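Local coordinates for putative DNA protection protein (Streptomyces coelicolor, PDB 4CYB) that probably oxidises ferrous iron and stores it as ferric iron inside a twelve-subunit cage, as other Dps proteins of the ferritin superfamily do, at residues J[34-39]-J[88-93]; J[40-45]-J[59-64]. One frame throughout, in Å; residues are numbered along the deposited sequence.

Interaction 1: J[34-39]-J[88-93]; sequences DTRILH and GDPRHV
Val-93 lays its CG2 methyl over one face of the Arg-36 guanidinium, off toward the rim of the group and 3.5 Å from NH1. With CG2 there, its other methyl, CG1, which stands anti to the backbone N (chi1 163°), meets Ile-37 CD1 at 3.7 Å, and the two apolar side chains lie alongside one another, running opposite ways. The arginine is bent at chi2 and chi3, which carries its end across to the turn ahead of helix 90-96. There NH1 and NH2 both donate to a single acceptor, Gly-88 O, each nitrogen 3.0 Å from that oxygen. The carbonyl oxygen lies close to the guanidinium plane, and NH2 sits nearly in line with the C=O bond whereas NH1 comes in more obliquely. Neither hydrogen bond is straight (N-H...O 143° and 146°), as expected of a fork closing on one atom.

Residues 90-93 start the short helix 90-96, which sits in the connection between helix 54-81 and helix 109-136, as in Dps proteins generally. Asp-89 is its N-cap: OD1 accepts from Arg-91 N at 2.8 Å, and the carboxylate is also gripped side-on by the Arg-91 guanidinium, through NE and NH2. Arg-36 NH2 further forms a salt bridge with Asp-40 of the second subunit, and Ile-37 packs on Arg-91 of that same neighbour.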
loop_
_atom_site.group_PDB
_atom_site.type_symbol
_atom_site.label_atom_id
_atom_site.label_comp_id
_atom_site.label_asym_id
_atom_site.label_seq_id
_atom_site.Cartn_x
_atom_site.Cartn_y
_atom_site.Cartn_z
ATOM N N ASP J 34 -5.140 8.195 -34.798
ATOM C CA ASP J 34 -6.538 7.989 -34.460
ATOM C C ASP J 34 -6.795 7.858 -32.930
ATOM O O ASP J 34 -7.792 8.385 -32.396
ATOM C CB ASP J 34 -7.105 6.770 -35.179
ATOM C CG ASP J 34 -7.070 6.908 -36.746
ATOM O OD1 ASP J 34 -7.149 8.044 -37.276
ATOM O OD2 ASP J 34 -6.933 5.855 -37.426
ATOM N N THR J 35 -5.871 7.199 -32.262
ATOM C CA THR J 35 -5.986 6.973 -30.835
ATOM C C THR J 35 -5.750 8.300 -30.087
ATOM O O THR J 35 -6.409 8.558 -29.069
ATOM C CB THR J 35 -4.966 5.937 -30.353
ATOM O OG1 THR J 35 -5.230 4.671 -30.977
ATOM C CG2 THR J 35 -5.090 5.742 -28.803
ATOM N N ARG J 36 -4.823 9.115 -30.553
ATOM C CA ARG J 36 -4.732 10.508 -30.009
ATOM C C ARG J 36 -6.052 11.290 -30.062
ATOM O O ARG J 36 -6.472 11.907 -29.063
ATOM C CB ARG J 36 -3.614 11.311 -30.665
ATOM C CG ARG J 36 -2.226 10.749 -30.428
ATOM C CD ARG J 36 -1.666 11.379 -29.169
ATOM N NE ARG J 36 -1.541 12.831 -29.249
ATOM C CZ ARG J 36 -0.507 13.440 -29.836
ATOM N NH1 ARG J 36 0.450 12.708 -30.417
ATOM N NH2 ARG J 36 -0.466 14.773 -29.900
ATOM N N ILE J 37 -6.781 11.203 -31.197
ATOM C CA ILE J 37 -8.068 11.918 -31.272
ATOM C C ILE J 37 -9.080 11.268 -30.292
ATOM O O ILE J 37 -9.839 11.959 -29.640
ATOM C CB ILE J 37 -8.641 11.814 -32.728
ATOM C CG1 ILE J 37 -7.610 12.413 -33.702
ATOM C CG2 ILE J 37 -10.016 12.487 -32.814
ATOM C CD1 ILE J 37 -7.355 13.889 -33.445
ATOM N N LEU J 38 -9.071 9.947 -30.197
ATOM C CA LEU J 38 -10.027 9.219 -29.370
ATOM C C LEU J 38 -9.777 9.513 -27.881
ATOM O O LEU J 38 -10.727 9.761 -27.139
ATOM C CB LEU J 38 -9.981 7.712 -29.659
ATOM C CG LEU J 38 -10.963 6.924 -28.782
ATOM C CD1 LEU J 38 -12.377 7.519 -28.867
ATOM C CD2 LEU J 38 -10.953 5.452 -29.261
ATOM N N HIS J 39 -8.502 9.618 -27.506
ATOM C CA HIS J 39 -8.196 10.005 -26.101
ATOM C C HIS J 39 -8.826 11.372 -25.812
ATOM O O HIS J 39 -9.466 11.600 -24.785
ATOM C CB HIS J 39 -6.666 10.082 -25.885
ATOM C CG HIS J 39 -6.320 10.775 -24.579
ATOM N ND1 HIS J 39 -6.378 10.140 -23.367
ATOM C CD2 HIS J 39 -6.085 12.090 -24.324
ATOM C CE1 HIS J 39 -6.098 11.050 -22.372
ATOM N NE2 HIS J 39 -5.909 12.225 -22.956
ATOM N N GLY J 88 4.078 13.396 -33.219
ATOM C CA GLY J 88 4.278 14.220 -31.986
ATOM C C GLY J 88 3.198 15.261 -31.757
ATOM O O GLY J 88 2.241 15.026 -31.055
ATOM N N ASP J 89 3.380 16.455 -32.302
ATOM C CA ASP J 89 2.462 17.569 -32.088
ATOM C C ASP J 89 1.066 17.261 -32.644
ATOM O O ASP J 89 0.960 16.625 -33.720
ATOM C CB ASP J 89 3.048 18.824 -32.744
ATOM C CG ASP J 89 2.272 20.086 -32.428
ATOM O OD1 ASP J 89 1.266 20.335 -33.126
ATOM O OD2 ASP J 89 2.659 20.853 -31.500
ATOM N N PRO J 90 0.005 17.668 -31.905
ATOM C CA PRO J 90 -1.356 17.383 -32.407
ATOM C C PRO J 90 -1.674 17.972 -33.816
ATOM O O PRO J 90 -2.604 17.488 -34.503
ATOM C CB PRO J 90 -2.279 18.036 -31.367
ATOM C CG PRO J 90 -1.433 19.058 -30.677
ATOM C CD PRO J 90 -0.017 18.519 -30.680
ATOM N N ARG J 91 -0.917 18.976 -34.247
ATOM C CA ARG J 91 -1.153 19.524 -35.589
ATOM C C ARG J 91 -0.690 18.561 -36.655
ATOM O O ARG J 91 -1.230 18.574 -37.780
ATOM C CB ARG J 91 -0.491 20.907 -35.725
ATOM C CG ARG J 91 -1.336 21.961 -34.950
ATOM C CD ARG J 91 -0.559 23.262 -34.641
ATOM N NE ARG J 91 0.414 23.012 -33.568
ATOM C CZ ARG J 91 0.937 23.944 -32.759
ATOM N NH1 ARG J 91 0.620 25.206 -32.919
ATOM N NH2 ARG J 91 1.834 23.601 -31.832
ATOM N N HIS J 92 0.298 17.724 -36.319
ATOM C CA HIS J 92 0.650 16.608 -37.201
ATOM C C HIS J 92 -0.362 15.488 -37.143
ATOM O O HIS J 92 -0.766 14.936 -38.176
ATOM C CB HIS J 92 2.083 16.145 -36.914
ATOM C CG HIS J 92 2.678 15.278 -38.002
ATOM N ND1 HIS J 92 3.780 14.519 -37.808
ATOM C CD2 HIS J 92 2.257 15.037 -39.317
ATOM C CE1 HIS J 92 4.082 13.871 -38.945
ATOM N NE2 HIS J 92 3.143 14.177 -39.868
ATOM N N VAL J 93 -0.804 15.115 -35.922
ATOM C CA VAL J 93 -1.875 14.122 -35.765
ATOM C C VAL J 93 -3.062 14.430 -36.695
ATOM O O VAL J 93 -3.579 13.531 -37.347
ATOM C CB VAL J 93 -2.340 14.067 -34.267
ATOM C CG1 VAL J 93 -3.716 13.382 -34.087
ATOM C CG2 VAL J 93 -1.250 13.367 -33.409
#

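Interaction 2: J[40-45]-J[59-64]; sequences DLYKKY and LLLDKH
Tyr-42 and His-64 form the tight inner half of this antiparallel helix pair, whose axes approach to 8.5 Å. The methylene CB of His-64 rests over the tyrosine face in a CH-pi contact, 3.6 Å from the ring centroid. The two rings meet obliquely, planes 77° apart. Tyr-42 OH lies near the imidazole plane, but the hydrogen bond it would accept from ND1 is somewhat doubtful, because the hydroxyl sits too close to another atom of the model. One turn earlier, Leu-61 CD2 meets the edge of the tyrosine ring at CD1, 3.6 Å away, while CD1 of the leucine reaches Tyr-45 CB. On the other side, partly exposed, a single ionic link spans the helices. Two like-signed turns in Lys-43 (chi2 -56°, chi3 -61°) bring NZ to 2.9 Å from Asp-62 OD1, on the syn side of the carboxylate. Asp-62 lies close to a bound iron(III) ion and to His-46, iron-binding in a structure of this protein though without iron in this chain. Lys-43 NZ also hydrogen-bonds Asp-73 OD1 of the second subunit, an iron-binding residue with Glu-77; this side thus borders the intersubunit iron site characteristic of Dps proteins. Within the four-helix bundle, Tyr-42 and Tyr-45 both touch Leu-116 of helix 109-136, and His-64 touches Phe-160 of helix 140-164.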
loop_
_atom_site.group_PDB
_atom_site.type_symbol
_atom_site.label_atom_id
_atom_site.label_comp_id
_atom_site.label_asym_id
_atom_site.label_seq_id
_atom_site.Cartn_x
_atom_site.Cartn_y
_atom_site.Cartn_z
ATOM N N ASP J 40 -8.575 12.327 -26.705
ATOM C CA ASP J 40 -9.057 13.675 -26.536
ATOM C C ASP J 40 -10.586 13.754 -26.634
ATOM O O ASP J 40 -11.196 14.573 -25.973
ATOM C CB ASP J 40 -8.368 14.601 -27.545
ATOM C CG ASP J 40 -6.891 14.906 -27.129
ATOM O OD1 ASP J 40 -6.442 14.535 -25.977
ATOM O OD2 ASP J 40 -6.163 15.525 -27.954
ATOM N N LEU J 41 -11.235 12.878 -27.416
ATOM C CA LEU J 41 -12.710 12.828 -27.373
ATOM C C LEU J 41 -13.220 12.323 -26.002
ATOM O O LEU J 41 -14.179 12.856 -25.456
ATOM C CB LEU J 41 -13.245 11.871 -28.482
ATOM C CG LEU J 41 -13.320 12.351 -29.930
ATOM C CD1 LEU J 41 -13.833 11.138 -30.698
ATOM C CD2 LEU J 41 -14.318 13.535 -29.977
ATOM N N TYR J 42 -12.559 11.332 -25.423
ATOM C CA TYR J 42 -13.016 10.814 -24.153
ATOM C C TYR J 42 -12.813 11.907 -23.085
ATOM O O TYR J 42 -13.696 12.095 -22.269
ATOM C CB TYR J 42 -12.210 9.560 -23.772
ATOM C CG TYR J 42 -12.892 8.314 -24.151
ATOM C CD1 TYR J 42 -14.086 7.953 -23.525
ATOM C CD2 TYR J 42 -12.346 7.481 -25.153
ATOM C CE1 TYR J 42 -14.722 6.782 -23.849
ATOM C CE2 TYR J 42 -12.997 6.304 -25.506
ATOM C CZ TYR J 42 -14.177 5.992 -24.852
ATOM O OH TYR J 42 -14.839 4.818 -25.145
ATOM N N LYS J 43 -11.685 12.635 -23.094
ATOM C CA LYS J 43 -11.488 13.745 -22.118
ATOM C C LYS J 43 -12.487 14.910 -22.363
ATOM O O LYS J 43 -13.116 15.419 -21.446
ATOM C CB LYS J 43 -10.055 14.337 -22.148
ATOM C CG LYS J 43 -8.955 13.405 -21.608
ATOM C CD LYS J 43 -9.218 12.917 -20.150
ATOM C CE LYS J 43 -9.288 14.131 -19.165
ATOM N NZ LYS J 43 -9.241 13.558 -17.790
ATOM N N LYS J 44 -12.712 15.252 -23.626
ATOM C CA LYS J 44 -13.772 16.232 -23.973
ATOM C C LYS J 44 -15.118 15.880 -23.333
ATOM O O LYS J 44 -15.741 16.727 -22.683
ATOM C CB LYS J 44 -13.877 16.437 -25.502
ATOM C CG LYS J 44 -15.008 17.413 -26.013
ATOM C CD LYS J 44 -15.191 17.268 -27.550
ATOM C CE LYS J 44 -16.444 17.972 -28.126
ATOM N NZ LYS J 44 -16.210 19.449 -28.161
ATOM N N TYR J 45 -15.574 14.645 -23.487
ATOM C CA TYR J 45 -16.880 14.285 -23.004
ATOM C C TYR J 45 -16.861 14.063 -21.467
ATOM O O TYR J 45 -17.842 14.276 -20.836
ATOM C CB TYR J 45 -17.335 13.039 -23.766
ATOM C CG TYR J 45 -17.535 13.319 -25.258
ATOM C CD1 TYR J 45 -17.972 14.605 -25.706
ATOM C CD2 TYR J 45 -17.330 12.325 -26.207
ATOM C CE1 TYR J 45 -18.190 14.881 -27.057
ATOM C CE2 TYR J 45 -17.481 12.612 -27.580
ATOM C CZ TYR J 45 -17.926 13.856 -27.991
ATOM O OH TYR J 45 -18.107 14.080 -29.333
ATOM N N LEU J 59 -17.084 9.314 -14.788
ATOM C CA LEU J 59 -16.119 8.280 -14.357
ATOM C C LEU J 59 -15.745 7.281 -15.422
ATOM O O LEU J 59 -14.564 6.971 -15.608
ATOM C CB LEU J 59 -16.676 7.481 -13.174
ATOM C CG LEU J 59 -16.752 8.416 -11.920
ATOM C CD1 LEU J 59 -17.314 7.603 -10.764
ATOM C CD2 LEU J 59 -15.436 9.115 -11.558
ATOM N N LEU J 60 -16.742 6.819 -16.143
ATOM C CA LEU J 60 -16.516 5.819 -17.182
ATOM C C LEU J 60 -15.658 6.386 -18.285
ATOM O O LEU J 60 -14.718 5.724 -18.757
ATOM C CB LEU J 60 -17.854 5.396 -17.793
ATOM C CG LEU J 60 -17.677 4.380 -18.945
ATOM C CD1 LEU J 60 -17.082 3.037 -18.471
ATOM C CD2 LEU J 60 -19.042 4.158 -19.572
ATOM N N LEU J 61 -15.942 7.621 -18.694
ATOM C CA LEU J 61 -15.146 8.228 -19.761
ATOM C C LEU J 61 -13.714 8.466 -19.312
ATOM O O LEU J 61 -12.792 8.301 -20.099
ATOM C CB LEU J 61 -15.784 9.548 -20.234
ATOM C CG LEU J 61 -17.231 9.396 -20.756
ATOM C CD1 LEU J 61 -17.926 10.724 -21.015
ATOM C CD2 LEU J 61 -17.309 8.574 -21.988
ATOM N N ASP J 62 -13.510 8.857 -18.041
ATOM C CA ASP J 62 -12.136 8.957 -17.584
ATOM C C ASP J 62 -11.393 7.612 -17.518
ATOM O O ASP J 62 -10.180 7.576 -17.749
ATOM C CB ASP J 62 -12.084 9.641 -16.222
ATOM C CG ASP J 62 -10.860 10.480 -16.055
ATOM O OD1 ASP J 62 -10.320 11.016 -17.062
ATOM O OD2 ASP J 62 -10.466 10.615 -14.909
ATOM N N LYS J 63 -12.099 6.524 -17.177
ATOM C CA LYS J 63 -11.479 5.224 -17.099
ATOM C C LYS J 63 -11.001 4.909 -18.526
ATOM O O LYS J 63 -9.871 4.462 -18.735
ATOM C CB LYS J 63 -12.524 4.206 -16.658
ATOM C CG LYS J 63 -11.941 2.777 -16.656
ATOM C CD LYS J 63 -13.085 1.778 -16.512
ATOM C CE LYS J 63 -12.487 0.379 -16.338
ATOM N NZ LYS J 63 -12.214 -0.299 -17.650
ATOM N N HIS J 64 -11.874 5.158 -19.510
ATOM C CA HIS J 64 -11.461 4.866 -20.901
ATOM C C HIS J 64 -10.348 5.761 -21.408
ATOM O O HIS J 64 -9.409 5.257 -22.081
ATOM C CB HIS J 64 -12.657 4.880 -21.881
ATOM C CG HIS J 64 -13.622 3.802 -21.645
ATOM N ND1 HIS J 64 -14.646 3.537 -22.513
ATOM C CD2 HIS J 64 -13.680 2.827 -20.662
ATOM C CE1 HIS J 64 -15.346 2.500 -22.056
ATOM N NE2 HIS J 64 -14.739 2.035 -20.949
#

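Both contacts draw on helix 18-48, in consecutive segments whose contact centres lie 15 Å apart. Interaction 2 joins two long helices of the bundle, with an aromatic and aliphatic inner side and a partly exposed charged side close to iron. Interaction 1 instead fastens the short helix 90-96 to the outside of the bundle, where the second subunit also borders it. Its polar link is an arginine fork onto a main-chain carbonyl, against a lysine-aspartate salt bridge in interaction 2. Both contacts are buried and both touch the second subunit, but only interaction 2 has charged groups beside a bound iron.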